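PDB 3GD5: ornithine carbamoyltransferase from Gloeobacter violaceus, which probably catalyses the reversible transfer of the carbamoyl group from carbamoyl phosphate to L-ornithine, yielding L-citrulline and phosphate in the arginine biosynthesis pathway. Local coordinates for residues D95-L100 and E118-Y123; F112-L117 and A131-E136; L160-D165 and I184-P189; S172-C177 and P196-R201; D218-A223 and N256-N261. One frame throughout, in Å; residues are numbered along the deposited sequence.

Interaction 1. Residues D95-L100 and E118-Y123; sequences DTARVL and EEYAHY
A97 directs its methyl group at helix 118-123 and fits between Y120 and Y123, one turn apart on that helix. Its CB comes within 3.7 Å of Y123 CB, while Y120 CD2 stands 4.2 Å from the same A97 CB. A side chain this small suits the spot, because the axes of the two short segments approach to 8.4 Å as they cross at -45°. Y120 has CG anti to its carbonyl carbon (chi1 -81°), which brings the end of the ring toward the first helix, where A97 CB and T96 OG1 both approach it obliquely. The two helices flank strand 106-110 in sequence and pack against it in the α/β domain of the carbamoyl phosphate-binding region, L100 resting on L107 and Y120 on I109. On the other flank R98 runs alongside Y123: R98 CG lies 3.6 Å from Y123 O, and its CD meets the tyrosine ring at a slant. H122 ND1 sits over the centre of one face of that ring. The guanidinium reaches back along its own helix, R98 NH2 forming a salt bridge of 2.7 Å with D95 OD1, which lies 18° out of the guanidinium plane. With alanine here instead of R98, Y123 is likely to lose its aliphatic neighbour, and D95 and E287 of the second subunit the positive charge they share. D95 is also bridged by R277 of that subunit.

Interaction 2. Residues F112-L117 and A131-E136; sequences FAQTEL and ALTDHE
The ring of F112 presents its edge to D134, whose OD2 lies close to the ring plane, 3.9 Å from F112 CD1, with carboxylate and ring turned 39° apart. H135 likewise offers a ring edge, here to Q114 OE1, the amide standing steeply at 69° to the imidazole; H171, from helix 168-180, meets the same imidazole ring to ring. Between these flat groups sits T133. Its hydroxyl donates to Q114 OE1 at 2.7 Å, arriving nearly along the C=O axis. Placing OG1 between the backbone N and the carbonyl carbon (chi1 66°) also turns it toward its own chain, and T133 OG1 accepts from E136 N at 3.1 Å and, weakly, from H135 N. This is an ST motif, and it shapes the loop that leads from strand 128-130 to helix 138-152; H137, just before that helix, and P138, C139 and Q140 in its first turn probably bind carbamoyl phosphate, as in relatives. Threonine suits the place because its second branch is apolar: T133 CG2 packs 3.7 Å from L117 CD2, the two side chains crossing at about a right angle. Q114, in the first turn of helix 114-124 after the N-cap residue A113, is fixed at both ends of its amide, since NE2 donates to L17 O. D134 N bonds to F112 O, although the position of that oxygen is less certain. Beyond the loop, T133 O accepts from N168, a probable ornithine ligand.

Interaction 3. Residues L160-D165 and I184-P189; sequences LAYVGD and IAVATP
Y162 leaves its strand with CB 4.2 Å from A185 O of the neighbouring strand, and CG stands anti to the backbone N (chi1 175°), which carries the ring forward, toward the end of the strand. The ring carbon CD2 meets V186 CG2 at 3.9 Å, the valine approaching obliquely; on its other side CD1 packs against L173. At the tip Y162 OH donates to D165 O at 2.6 Å, the hydroxyl tilted 24° from the carbonyl plane. A phenylalanine in its place would probably deprive the D165 carbonyl of this donor and let the turn after the strand shift more easily. Beneath the side chains the backbones are joined by A185 N to L160 O, Y162 N to A185 O, A187 N to Y162 O and G164 N to A187 O, all between 2.8 and 3.0 Å and nearly straight. L160 and I184 lie side by side on the face that carries Y162. The other face bears A161, V163, A185 and A187, mostly alanines, which let helix 219-223 pack close. G164 has backbone angles at which a CB would collide with the preceding carbonyl oxygen, so glycine is required as the strand ends. These parallel neighbours are the two strands of a β-α-β crossover through helix 168-180, at the centre of the Rossmann-like Asp/Orn-binding domain, where Y162 lies close to D232, a probable ornithine ligand.

Interaction 4. Residues S172-C177 and P196-R201; sequences SLLLGC and PAVSAR
L175 and R201 make the tightest meeting of these two helices: L175 CD2 rests 3.6 Å from R201 CG, and the side chains cross at about a right angle. Next to them L174 CD1 touches two residues, lying 3.8 Å from V198 CG2 and 3.8 Å from S199 OG. Leucine suits both positions on helix 168-180, since its branched end spans the distance between nearly parallel axes, 9.0 Å apart and inclined by 9°. L175 has CG anti to its carbonyl carbon (chi1 -62°), which carries its end across to the arginine. R201 instead has CG anti to the backbone N and then bends at chi2 (55°), its aliphatic part facing the leucine while the charged end travels on to a salt bridge with D20. A further shell fixes the apolar residues. L174 lies on I184 of the sheet and on P194. Both helices thus pack next to each other on one side of the parallel sheet in the Asp/Orn-binding domain, with S172, L175 and V198 touching E136 and H135 of the loop before helix 138-152. Between the two segments the contact is apolar packing, to which S199 OG adds its meeting with the L174 methyl. Directional bonding is left to the periphery, where the arginine's charge is probably balanced, at least in part, by D20, and the fit of the helices probably depends mainly on shape.

Interaction 5. Residues D218-A223 and N256-N261; sequences DPFEAA and NAALLN
L259 and F220 are brought together by different first torsions: CG of the leucine is anti to its backbone N (chi1 -171°), whereas CG of the phenylalanine is anti to its carbonyl carbon (chi1 -77°). The leucine's CD1 therefore comes over one face of the F220 ring, 4.1 Å from its centroid and 21° off the normal, a CH-π contact. The same methyl is wedged tightly, with L259 CD1 3.4 Å from A223 CB and 3.3 Å from P219 O; the small alanine suits so tight a corner. A258 C lies at the ring's edge, 4.0 Å from F220 CE2, and A258 CB is 4.1 Å from the same F220 CE2. Helix 219-223 lies on the sheet face of the Asp/Orn-binding domain that bears A185 and A187, and helix 257-261 packs beside it, A223 and L259 both resting on L229. Each helix begins with a capping side chain: D218 OD1 accepts from F220 N from above the carboxylate plane, while N256 OD1 receives L259 N at 2.9 Å almost in line.

From the N terminus, interaction 1 closes the segment from helix 93-100 through strand 106-110 to helix 114-124. Before it closes, interaction 2 has opened at the start of that last helix, so the two loops cross, both within the carbamoyl phosphate-binding region. Interactions 3 and 4 cross likewise in the Asp/Orn-binding region: the strand pair encloses helix 168-180, which then pairs with helix 196-209. Interaction 5 follows in series, closing the loop from helix 219-223 through strand 228-231 to helix 257-261, on the other face of the same sheet, A222 touching A161 and A185. None of the five nests inside another. The two regions meet where E136 and H135 of interaction 2 touch S172, L175 and V198 of interaction 4.

Interaction 1. Residues D95-L100 and E118-Y123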
# COMPACT_ATOMS: atom_id res chain seq x y z
N ASP A 95 12.46 -1.88 -25.93
CA ASP A 95 13.62 -2.57 -25.36
C ASP A 95 13.18 -3.93 -24.83
O ASP A 95 13.79 -4.95 -25.13
CB ASP A 95 14.26 -1.75 -24.24
CG ASP A 95 14.98 -0.51 -24.75
OD1 ASP A 95 15.09 -0.33 -25.98
OD2 ASP A 95 15.45 0.28 -23.92
N THR A 96 12.10 -3.94 -24.05
CA THR A 96 11.62 -5.19 -23.50
C THR A 96 11.14 -6.16 -24.58
O THR A 96 11.31 -7.36 -24.46
CB THR A 96 10.51 -4.95 -22.43
OG1 THR A 96 9.54 -6.00 -22.49
CG2 THR A 96 9.86 -3.61 -22.62
N ALA A 97 10.56 -5.63 -25.67
CA ALA A 97 10.09 -6.50 -26.75
C ALA A 97 11.27 -7.16 -27.46
O ALA A 97 11.26 -8.36 -27.74
CB ALA A 97 9.26 -5.70 -27.74
N ARG A 98 12.29 -6.37 -27.74
CA ARG A 98 13.47 -6.87 -28.43
C ARG A 98 14.20 -7.94 -27.63
O ARG A 98 14.69 -8.92 -28.21
CB ARG A 98 14.41 -5.72 -28.77
CG ARG A 98 14.01 -5.00 -30.05
CD ARG A 98 14.94 -3.86 -30.40
NE ARG A 98 14.86 -2.79 -29.42
CZ ARG A 98 15.38 -1.58 -29.59
NH1 ARG A 98 16.03 -1.28 -30.71
NH2 ARG A 98 15.26 -0.66 -28.64
N VAL A 99 14.27 -7.77 -26.31
CA VAL A 99 14.93 -8.76 -25.47
C VAL A 99 14.09 -10.04 -25.40
O VAL A 99 14.61 -11.15 -25.52
CB VAL A 99 15.17 -8.21 -24.04
CG1 VAL A 99 15.60 -9.32 -23.10
CG2 VAL A 99 16.24 -7.13 -24.07
N LEU A 100 12.78 -9.87 -25.23
CA LEU A 100 11.86 -11.01 -25.15
C LEU A 100 11.91 -11.82 -26.44
O LEU A 100 11.83 -13.06 -26.43
CB LEU A 100 10.44 -10.50 -24.90
CG LEU A 100 9.76 -10.79 -23.56
CD1 LEU A 100 10.71 -10.58 -22.41
CD2 LEU A 100 8.54 -9.88 -23.42
N GLU A 118 0.50 -3.14 -30.48
CA GLU A 118 1.15 -3.07 -31.78
C GLU A 118 2.64 -2.78 -31.63
O GLU A 118 3.45 -3.25 -32.42
CB GLU A 118 0.43 -2.00 -32.62
CG GLU A 118 -1.07 -2.30 -32.73
CD GLU A 118 -1.88 -1.18 -33.36
OE1 GLU A 118 -1.68 -0.00 -32.98
OE2 GLU A 118 -2.73 -1.47 -34.23
N GLU A 119 2.99 -2.01 -30.59
CA GLU A 119 4.38 -1.68 -30.29
C GLU A 119 5.15 -2.99 -30.13
O GLU A 119 6.20 -3.20 -30.74
CB GLU A 119 4.46 -0.90 -28.97
CG GLU A 119 4.72 0.59 -29.09
CD GLU A 119 6.17 0.90 -29.42
OE1 GLU A 119 6.61 0.54 -30.53
OE2 GLU A 119 6.86 1.51 -28.58
N TYR A 120 4.61 -3.87 -29.29
CA TYR A 120 5.24 -5.16 -29.04
C TYR A 120 5.41 -5.97 -30.32
O TYR A 120 6.50 -6.46 -30.60
CB TYR A 120 4.40 -5.99 -28.06
CG TYR A 120 4.62 -5.64 -26.61
CD1 TYR A 120 3.86 -4.65 -25.99
CD2 TYR A 120 5.59 -6.30 -25.85
CE1 TYR A 120 4.05 -4.34 -24.65
CE2 TYR A 120 5.79 -5.99 -24.52
CZ TYR A 120 5.02 -5.02 -23.92
OH TYR A 120 5.20 -4.71 -22.60
N ALA A 121 4.33 -6.12 -31.08
CA ALA A 121 4.38 -6.89 -32.31
C ALA A 121 5.44 -6.33 -33.24
O ALA A 121 6.17 -7.07 -33.90
CB ALA A 121 3.01 -6.86 -33.00
N HIS A 122 5.53 -5.01 -33.26
CA HIS A 122 6.48 -4.31 -34.11
C HIS A 122 7.95 -4.63 -33.78
O HIS A 122 8.75 -4.90 -34.67
CB HIS A 122 6.23 -2.81 -34.00
CG HIS A 122 6.98 -1.99 -35.00
ND1 HIS A 122 8.36 -2.02 -35.10
CD2 HIS A 122 6.56 -1.11 -35.93
CE1 HIS A 122 8.75 -1.19 -36.05
NE2 HIS A 122 7.67 -0.63 -36.57
N TYR A 123 8.28 -4.61 -32.49
CA TYR A 123 9.65 -4.84 -32.04
C TYR A 123 10.05 -6.26 -31.63
O TYR A 123 11.22 -6.62 -31.71
CB TYR A 123 9.96 -3.90 -30.87
CG TYR A 123 10.16 -2.47 -31.28
CD1 TYR A 123 11.32 -2.08 -31.95
CD2 TYR A 123 9.20 -1.50 -31.02
CE1 TYR A 123 11.52 -0.77 -32.34
CE2 TYR A 123 9.38 -0.18 -31.41
CZ TYR A 123 10.55 0.18 -32.07
OH TYR A 123 10.75 1.48 -32.45

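Interaction 2. Residues F112-L117 and A131-E136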
# COMPACT_ATOMS: atom_id res chain seq x y z
N PHE A 112 -4.02 -2.38 -22.42
CA PHE A 112 -5.24 -1.59 -22.41
C PHE A 112 -5.40 -0.96 -23.78
O PHE A 112 -6.47 -1.02 -24.40
CB PHE A 112 -5.16 -0.52 -21.32
CG PHE A 112 -4.99 -1.08 -19.94
CD1 PHE A 112 -6.00 -1.83 -19.35
CD2 PHE A 112 -3.80 -0.89 -19.25
CE1 PHE A 112 -5.83 -2.40 -18.09
CE2 PHE A 112 -3.61 -1.46 -17.99
CZ PHE A 112 -4.63 -2.22 -17.41
N ALA A 113 -4.34 -0.35 -24.27
CA ALA A 113 -4.39 0.29 -25.58
C ALA A 113 -3.94 -0.64 -26.69
O ALA A 113 -2.91 -1.31 -26.59
CB ALA A 113 -3.54 1.56 -25.57
N GLN A 114 -4.72 -0.69 -27.77
CA GLN A 114 -4.41 -1.52 -28.92
C GLN A 114 -3.05 -1.09 -29.46
O GLN A 114 -2.24 -1.91 -29.90
CB GLN A 114 -5.47 -1.33 -30.01
CG GLN A 114 -5.35 -2.27 -31.20
CD GLN A 114 -5.83 -3.68 -30.89
OE1 GLN A 114 -6.58 -3.89 -29.95
NE2 GLN A 114 -5.41 -4.65 -31.70
N THR A 115 -2.79 0.21 -29.43
CA THR A 115 -1.54 0.75 -29.93
C THR A 115 -0.31 0.16 -29.24
O THR A 115 0.68 -0.16 -29.89
CB THR A 115 -1.51 2.30 -29.84
OG1 THR A 115 -0.29 2.79 -30.39
CG2 THR A 115 -1.63 2.76 -28.40
N GLU A 116 -0.38 0.02 -27.92
CA GLU A 116 0.74 -0.55 -27.18
C GLU A 116 0.97 -2.00 -27.61
O GLU A 116 2.11 -2.46 -27.70
CB GLU A 116 0.48 -0.50 -25.67
CG GLU A 116 1.57 -1.21 -24.86
CD GLU A 116 1.50 -0.90 -23.37
OE1 GLU A 116 0.43 -1.10 -22.77
OE2 GLU A 116 2.53 -0.48 -22.81
N LEU A 117 -0.12 -2.70 -27.89
CA LEU A 117 -0.05 -4.09 -28.34
C LEU A 117 0.72 -4.15 -29.65
O LEU A 117 1.49 -5.08 -29.90
CB LEU A 117 -1.46 -4.65 -28.56
CG LEU A 117 -1.52 -6.08 -29.11
CD1 LEU A 117 -0.91 -7.01 -28.07
CD2 LEU A 117 -2.97 -6.49 -29.42
N ALA A 131 -4.27 -11.05 -26.27
CA ALA A 131 -4.91 -11.82 -25.21
C ALA A 131 -6.15 -11.06 -24.76
O ALA A 131 -7.11 -11.64 -24.26
CB ALA A 131 -3.96 -12.01 -24.04
N LEU A 132 -6.11 -9.74 -24.93
CA LEU A 132 -7.21 -8.86 -24.58
C LEU A 132 -6.73 -7.41 -24.52
O LEU A 132 -5.67 -7.12 -23.96
CB LEU A 132 -7.80 -9.25 -23.22
CG LEU A 132 -9.28 -8.91 -22.95
CD1 LEU A 132 -9.65 -9.31 -21.53
CD2 LEU A 132 -9.52 -7.44 -23.17
N THR A 133 -7.50 -6.50 -25.12
CA THR A 133 -7.19 -5.07 -25.06
C THR A 133 -8.50 -4.34 -24.84
O THR A 133 -9.58 -4.95 -24.87
CB THR A 133 -6.52 -4.51 -26.36
OG1 THR A 133 -7.45 -4.57 -27.45
CG2 THR A 133 -5.25 -5.29 -26.72
N ASP A 134 -8.43 -3.04 -24.61
CA ASP A 134 -9.65 -2.27 -24.42
C ASP A 134 -10.47 -2.25 -25.71
O ASP A 134 -11.69 -2.07 -25.67
CB ASP A 134 -9.30 -0.83 -24.01
CG ASP A 134 -8.83 -0.72 -22.56
OD1 ASP A 134 -8.23 0.31 -22.22
OD2 ASP A 134 -9.08 -1.66 -21.77
N HIS A 135 -9.80 -2.47 -26.84
CA HIS A 135 -10.45 -2.44 -28.15
C HIS A 135 -11.04 -3.75 -28.67
O HIS A 135 -12.12 -3.74 -29.27
CB HIS A 135 -9.47 -1.90 -29.19
CG HIS A 135 -10.12 -1.55 -30.49
ND1 HIS A 135 -11.03 -0.52 -30.61
CD2 HIS A 135 -10.01 -2.10 -31.72
CE1 HIS A 135 -11.46 -0.45 -31.86
NE2 HIS A 135 -10.86 -1.40 -32.55
N GLU A 136 -10.35 -4.87 -28.46
CA GLU A 136 -10.84 -6.16 -28.96
C GLU A 136 -10.47 -7.37 -28.10
O GLU A 136 -9.68 -7.27 -27.17
CB GLU A 136 -10.30 -6.41 -30.38
CG GLU A 136 -11.33 -6.22 -31.49
CD GLU A 136 -10.82 -6.69 -32.84
OE1 GLU A 136 -10.28 -5.87 -33.60
OE2 GLU A 136 -10.95 -7.90 -33.14

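Interaction 3. Residues L160-D165 and I184-P189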
# COMPACT_ATOMS: atom_id res chain seq x y z
N LEU A 160 -26.97 -13.58 -34.36
CA LEU A 160 -26.42 -13.37 -33.02
C LEU A 160 -26.87 -11.99 -32.52
O LEU A 160 -26.74 -10.98 -33.22
CB LEU A 160 -24.88 -13.43 -33.09
CG LEU A 160 -23.87 -13.22 -31.94
CD1 LEU A 160 -24.23 -11.97 -31.16
CD2 LEU A 160 -23.83 -14.43 -31.03
N ALA A 161 -27.42 -11.95 -31.31
CA ALA A 161 -27.85 -10.69 -30.72
C ALA A 161 -27.03 -10.43 -29.46
O ALA A 161 -26.98 -11.27 -28.56
CB ALA A 161 -29.32 -10.74 -30.37
N TYR A 162 -26.36 -9.28 -29.42
CA TYR A 162 -25.55 -8.91 -28.27
C TYR A 162 -26.23 -7.76 -27.54
O TYR A 162 -26.66 -6.79 -28.16
CB TYR A 162 -24.15 -8.46 -28.73
CG TYR A 162 -23.29 -7.93 -27.60
CD1 TYR A 162 -22.37 -8.76 -26.95
CD2 TYR A 162 -23.41 -6.61 -27.17
CE1 TYR A 162 -21.59 -8.28 -25.90
CE2 TYR A 162 -22.63 -6.12 -26.13
CZ TYR A 162 -21.72 -6.95 -25.50
OH TYR A 162 -20.93 -6.45 -24.49
N VAL A 163 -26.32 -7.87 -26.22
CA VAL A 163 -26.96 -6.82 -25.43
C VAL A 163 -26.05 -6.44 -24.27
O VAL A 163 -25.53 -7.31 -23.58
CB VAL A 163 -28.34 -7.27 -24.88
CG1 VAL A 163 -29.23 -7.74 -26.03
CG2 VAL A 163 -28.17 -8.39 -23.85
N GLY A 164 -25.87 -5.14 -24.09
CA GLY A 164 -25.02 -4.65 -23.02
C GLY A 164 -24.18 -3.48 -23.49
O GLY A 164 -24.66 -2.59 -24.20
N ASP A 165 -22.91 -3.49 -23.11
CA ASP A 165 -21.98 -2.43 -23.48
C ASP A 165 -21.18 -2.77 -24.73
O ASP A 165 -20.63 -3.86 -24.85
CB ASP A 165 -21.03 -2.17 -22.29
CG ASP A 165 -19.88 -1.26 -22.65
OD1 ASP A 165 -20.04 -0.35 -23.49
OD2 ASP A 165 -18.79 -1.45 -22.07
N ILE A 184 -25.66 -10.14 -37.11
CA ILE A 184 -25.51 -9.69 -35.74
C ILE A 184 -26.20 -8.36 -35.46
O ILE A 184 -26.10 -7.41 -36.23
CB ILE A 184 -24.01 -9.55 -35.34
CG1 ILE A 184 -23.91 -8.98 -33.92
CG2 ILE A 184 -23.27 -8.68 -36.36
CD1 ILE A 184 -22.51 -8.93 -33.36
N ALA A 185 -26.90 -8.33 -34.34
CA ALA A 185 -27.61 -7.14 -33.90
C ALA A 185 -27.03 -6.81 -32.52
O ALA A 185 -27.07 -7.63 -31.60
CB ALA A 185 -29.10 -7.43 -33.80
N VAL A 186 -26.47 -5.61 -32.39
CA VAL A 186 -25.88 -5.19 -31.13
C VAL A 186 -26.70 -4.08 -30.50
O VAL A 186 -26.80 -2.98 -31.05
CB VAL A 186 -24.43 -4.72 -31.32
CG1 VAL A 186 -24.37 -3.71 -32.46
CG2 VAL A 186 -23.90 -4.09 -30.04
N ALA A 187 -27.27 -4.38 -29.34
CA ALA A 187 -28.09 -3.42 -28.61
C ALA A 187 -27.34 -2.89 -27.39
O ALA A 187 -26.89 -3.66 -26.53
CB ALA A 187 -29.41 -4.07 -28.19
N THR A 188 -27.22 -1.57 -27.30
CA THR A 188 -26.53 -0.93 -26.19
C THR A 188 -27.20 0.38 -25.83
O THR A 188 -28.02 0.90 -26.60
CB THR A 188 -25.08 -0.55 -26.55
OG1 THR A 188 -25.09 0.68 -27.29
CG2 THR A 188 -24.44 -1.63 -27.40
N PRO A 189 -26.88 0.93 -24.66
CA PRO A 189 -27.50 2.21 -24.30
C PRO A 189 -26.92 3.24 -25.27
O PRO A 189 -25.93 2.96 -25.96
CB PRO A 189 -27.04 2.43 -22.86
CG PRO A 189 -26.91 1.03 -22.34
CD PRO A 189 -26.22 0.32 -23.49

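Interaction 4. Residues S172-C177 and P196-R201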
# COMPACT_ATOMS: atom_id res chain seq x y z
N SER A 172 -15.21 -7.53 -31.53
CA SER A 172 -14.72 -8.75 -32.15
C SER A 172 -15.88 -9.61 -32.66
O SER A 172 -15.71 -10.35 -33.62
CB SER A 172 -13.86 -9.54 -31.16
OG SER A 172 -12.62 -8.90 -30.95
N LEU A 173 -17.03 -9.53 -32.00
CA LEU A 173 -18.19 -10.31 -32.44
C LEU A 173 -18.69 -9.74 -33.77
O LEU A 173 -19.11 -10.49 -34.65
CB LEU A 173 -19.31 -10.27 -31.39
CG LEU A 173 -19.16 -11.20 -30.18
CD1 LEU A 173 -20.21 -10.86 -29.13
CD2 LEU A 173 -19.31 -12.63 -30.63
N LEU A 174 -18.63 -8.42 -33.89
CA LEU A 174 -19.06 -7.74 -35.11
C LEU A 174 -18.22 -8.21 -36.29
O LEU A 174 -18.76 -8.63 -37.32
CB LEU A 174 -18.93 -6.22 -34.94
CG LEU A 174 -19.98 -5.57 -34.02
CD1 LEU A 174 -19.72 -4.07 -33.88
CD2 LEU A 174 -21.37 -5.82 -34.60
N LEU A 175 -16.90 -8.15 -36.14
CA LEU A 175 -16.00 -8.57 -37.21
C LEU A 175 -16.11 -10.07 -37.46
O LEU A 175 -16.09 -10.52 -38.61
CB LEU A 175 -14.56 -8.24 -36.86
CG LEU A 175 -14.19 -6.77 -36.67
CD1 LEU A 175 -12.76 -6.71 -36.15
CD2 LEU A 175 -14.35 -6.00 -37.99
N GLY A 176 -16.22 -10.83 -36.38
CA GLY A 176 -16.30 -12.28 -36.48
C GLY A 176 -17.58 -12.82 -37.09
O GLY A 176 -17.54 -13.68 -37.97
N CYS A 177 -18.72 -12.32 -36.61
CA CYS A 177 -20.00 -12.77 -37.13
C CYS A 177 -20.05 -12.49 -38.62
O CYS A 177 -20.23 -13.41 -39.42
CB CYS A 177 -21.14 -12.05 -36.40
SG CYS A 177 -21.41 -12.68 -34.71
N PRO A 196 -17.93 3.13 -34.00
CA PRO A 196 -18.47 3.29 -35.35
C PRO A 196 -17.57 2.78 -36.47
O PRO A 196 -18.05 2.35 -37.53
CB PRO A 196 -18.76 4.79 -35.45
CG PRO A 196 -17.87 5.40 -34.40
CD PRO A 196 -17.97 4.41 -33.27
N ALA A 197 -16.26 2.82 -36.24
CA ALA A 197 -15.31 2.35 -37.24
C ALA A 197 -15.38 0.84 -37.39
O ALA A 197 -15.25 0.32 -38.50
CB ALA A 197 -13.90 2.78 -36.88
N VAL A 198 -15.59 0.11 -36.30
CA VAL A 198 -15.67 -1.34 -36.41
C VAL A 198 -17.03 -1.77 -36.97
O VAL A 198 -17.13 -2.75 -37.70
CB VAL A 198 -15.41 -2.05 -35.05
CG1 VAL A 198 -14.16 -1.47 -34.39
CG2 VAL A 198 -16.61 -1.93 -34.15
N SER A 199 -18.07 -1.02 -36.64
CA SER A 199 -19.41 -1.31 -37.14
C SER A 199 -19.39 -1.14 -38.65
O SER A 199 -19.96 -1.95 -39.38
CB SER A 199 -20.44 -0.35 -36.54
OG SER A 199 -20.69 -0.66 -35.18
N ALA A 200 -18.72 -0.08 -39.11
CA ALA A 200 -18.61 0.20 -40.54
C ALA A 200 -17.84 -0.91 -41.23
O ALA A 200 -18.25 -1.40 -42.29
CB ALA A 200 -17.91 1.53 -40.75
N ARG A 201 -16.72 -1.30 -40.64
CA ARG A 201 -15.87 -2.36 -41.18
C ARG A 201 -16.57 -3.71 -41.13
O ARG A 201 -16.31 -4.58 -41.95
CB ARG A 201 -14.55 -2.42 -40.41
CG ARG A 201 -13.70 -3.65 -40.69
CD ARG A 201 -13.40 -3.82 -42.17
NE ARG A 201 -12.62 -5.02 -42.44
CZ ARG A 201 -12.44 -5.54 -43.65
NH1 ARG A 201 -11.72 -6.64 -43.81
NH2 ARG A 201 -13.00 -4.96 -44.71

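Interaction 5. Residues D218-A223 and N256-N261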
# COMPACT_ATOMS: atom_id res chain seq x y z
N ASP A 218 -32.77 -0.87 -28.71
CA ASP A 218 -33.67 -1.82 -28.05
C ASP A 218 -33.19 -3.26 -28.11
O ASP A 218 -32.99 -3.82 -29.19
CB ASP A 218 -35.08 -1.74 -28.64
CG ASP A 218 -35.99 -2.86 -28.14
OD1 ASP A 218 -36.08 -3.07 -26.91
OD2 ASP A 218 -36.63 -3.53 -28.97
N PRO A 219 -33.02 -3.89 -26.93
CA PRO A 219 -32.56 -5.28 -26.80
C PRO A 219 -33.63 -6.32 -27.18
O PRO A 219 -33.30 -7.44 -27.58
CB PRO A 219 -32.16 -5.37 -25.33
CG PRO A 219 -33.16 -4.48 -24.68
CD PRO A 219 -33.19 -3.28 -25.60
N PHE A 220 -34.90 -5.95 -27.05
CA PHE A 220 -35.97 -6.87 -27.41
C PHE A 220 -36.13 -6.92 -28.92
O PHE A 220 -36.67 -7.87 -29.46
CB PHE A 220 -37.29 -6.45 -26.76
CG PHE A 220 -37.37 -6.80 -25.30
CD1 PHE A 220 -37.00 -5.88 -24.32
CD2 PHE A 220 -37.77 -8.08 -24.92
CE1 PHE A 220 -37.03 -6.23 -22.98
CE2 PHE A 220 -37.80 -8.44 -23.57
CZ PHE A 220 -37.43 -7.51 -22.60
N GLU A 221 -35.62 -5.89 -29.59
CA GLU A 221 -35.67 -5.81 -31.04
C GLU A 221 -34.57 -6.71 -31.59
O GLU A 221 -34.82 -7.57 -32.44
CB GLU A 221 -35.43 -4.37 -31.49
CG GLU A 221 -35.65 -4.13 -32.96
CD GLU A 221 -37.11 -4.33 -33.36
OE1 GLU A 221 -37.98 -3.59 -32.85
OE2 GLU A 221 -37.37 -5.24 -34.19
N ALA A 222 -33.37 -6.51 -31.07
CA ALA A 222 -32.20 -7.28 -31.49
C ALA A 222 -32.36 -8.78 -31.26
O ALA A 222 -31.95 -9.59 -32.09
CB ALA A 222 -30.96 -6.76 -30.75
N ALA A 223 -32.97 -9.13 -30.13
CA ALA A 223 -33.16 -10.53 -29.76
C ALA A 223 -34.20 -11.28 -30.59
O ALA A 223 -34.15 -12.51 -30.69
CB ALA A 223 -33.52 -10.62 -28.28
N ASN A 256 -32.72 -12.27 -19.77
CA ASN A 256 -33.57 -12.96 -18.80
C ASN A 256 -34.63 -13.75 -19.56
O ASN A 256 -34.65 -13.74 -20.79
CB ASN A 256 -34.26 -11.95 -17.89
CG ASN A 256 -34.90 -10.82 -18.67
OD1 ASN A 256 -35.51 -11.05 -19.72
ND2 ASN A 256 -34.77 -9.59 -18.17
N ALA A 257 -35.50 -14.42 -18.81
CA ALA A 257 -36.56 -15.22 -19.41
C ALA A 257 -37.32 -14.47 -20.50
O ALA A 257 -37.55 -15.00 -21.58
CB ALA A 257 -37.53 -15.68 -18.32
N ALA A 258 -37.71 -13.23 -20.21
CA ALA A 258 -38.45 -12.42 -21.16
C ALA A 258 -37.70 -12.24 -22.48
O ALA A 258 -38.25 -12.50 -23.56
CB ALA A 258 -38.77 -11.06 -20.55
N LEU A 259 -36.45 -11.79 -22.41
CA LEU A 259 -35.65 -11.58 -23.61
C LEU A 259 -35.50 -12.87 -24.40
O LEU A 259 -35.56 -12.87 -25.63
CB LEU A 259 -34.27 -11.03 -23.24
CG LEU A 259 -33.45 -10.57 -24.45
CD1 LEU A 259 -34.19 -9.43 -25.14
CD2 LEU A 259 -32.07 -10.10 -24.01
N LEU A 260 -35.32 -13.97 -23.68
CA LEU A 260 -35.17 -15.29 -24.29
C LEU A 260 -36.42 -15.66 -25.08
O LEU A 260 -36.34 -16.22 -26.17
CB LEU A 260 -34.95 -16.34 -23.21
CG LEU A 260 -33.54 -16.88 -22.98
CD1 LEU A 260 -33.57 -17.89 -21.85
CD2 LEU A 260 -33.04 -17.53 -24.26
N ASN A 261 -37.57 -15.33 -24.52
CA ASN A 261 -38.83 -15.65 -25.15
C ASN A 261 -39.02 -14.95 -26.49
O ASN A 261 -39.82 -15.40 -27.32
CB ASN A 261 -39.98 -15.30 -24.20
CG ASN A 261 -41.23 -16.07 -24.53
OD1 ASN A 261 -41.24 -17.30 -24.51
ND2 ASN A 261 -42.31 -15.34 -24.83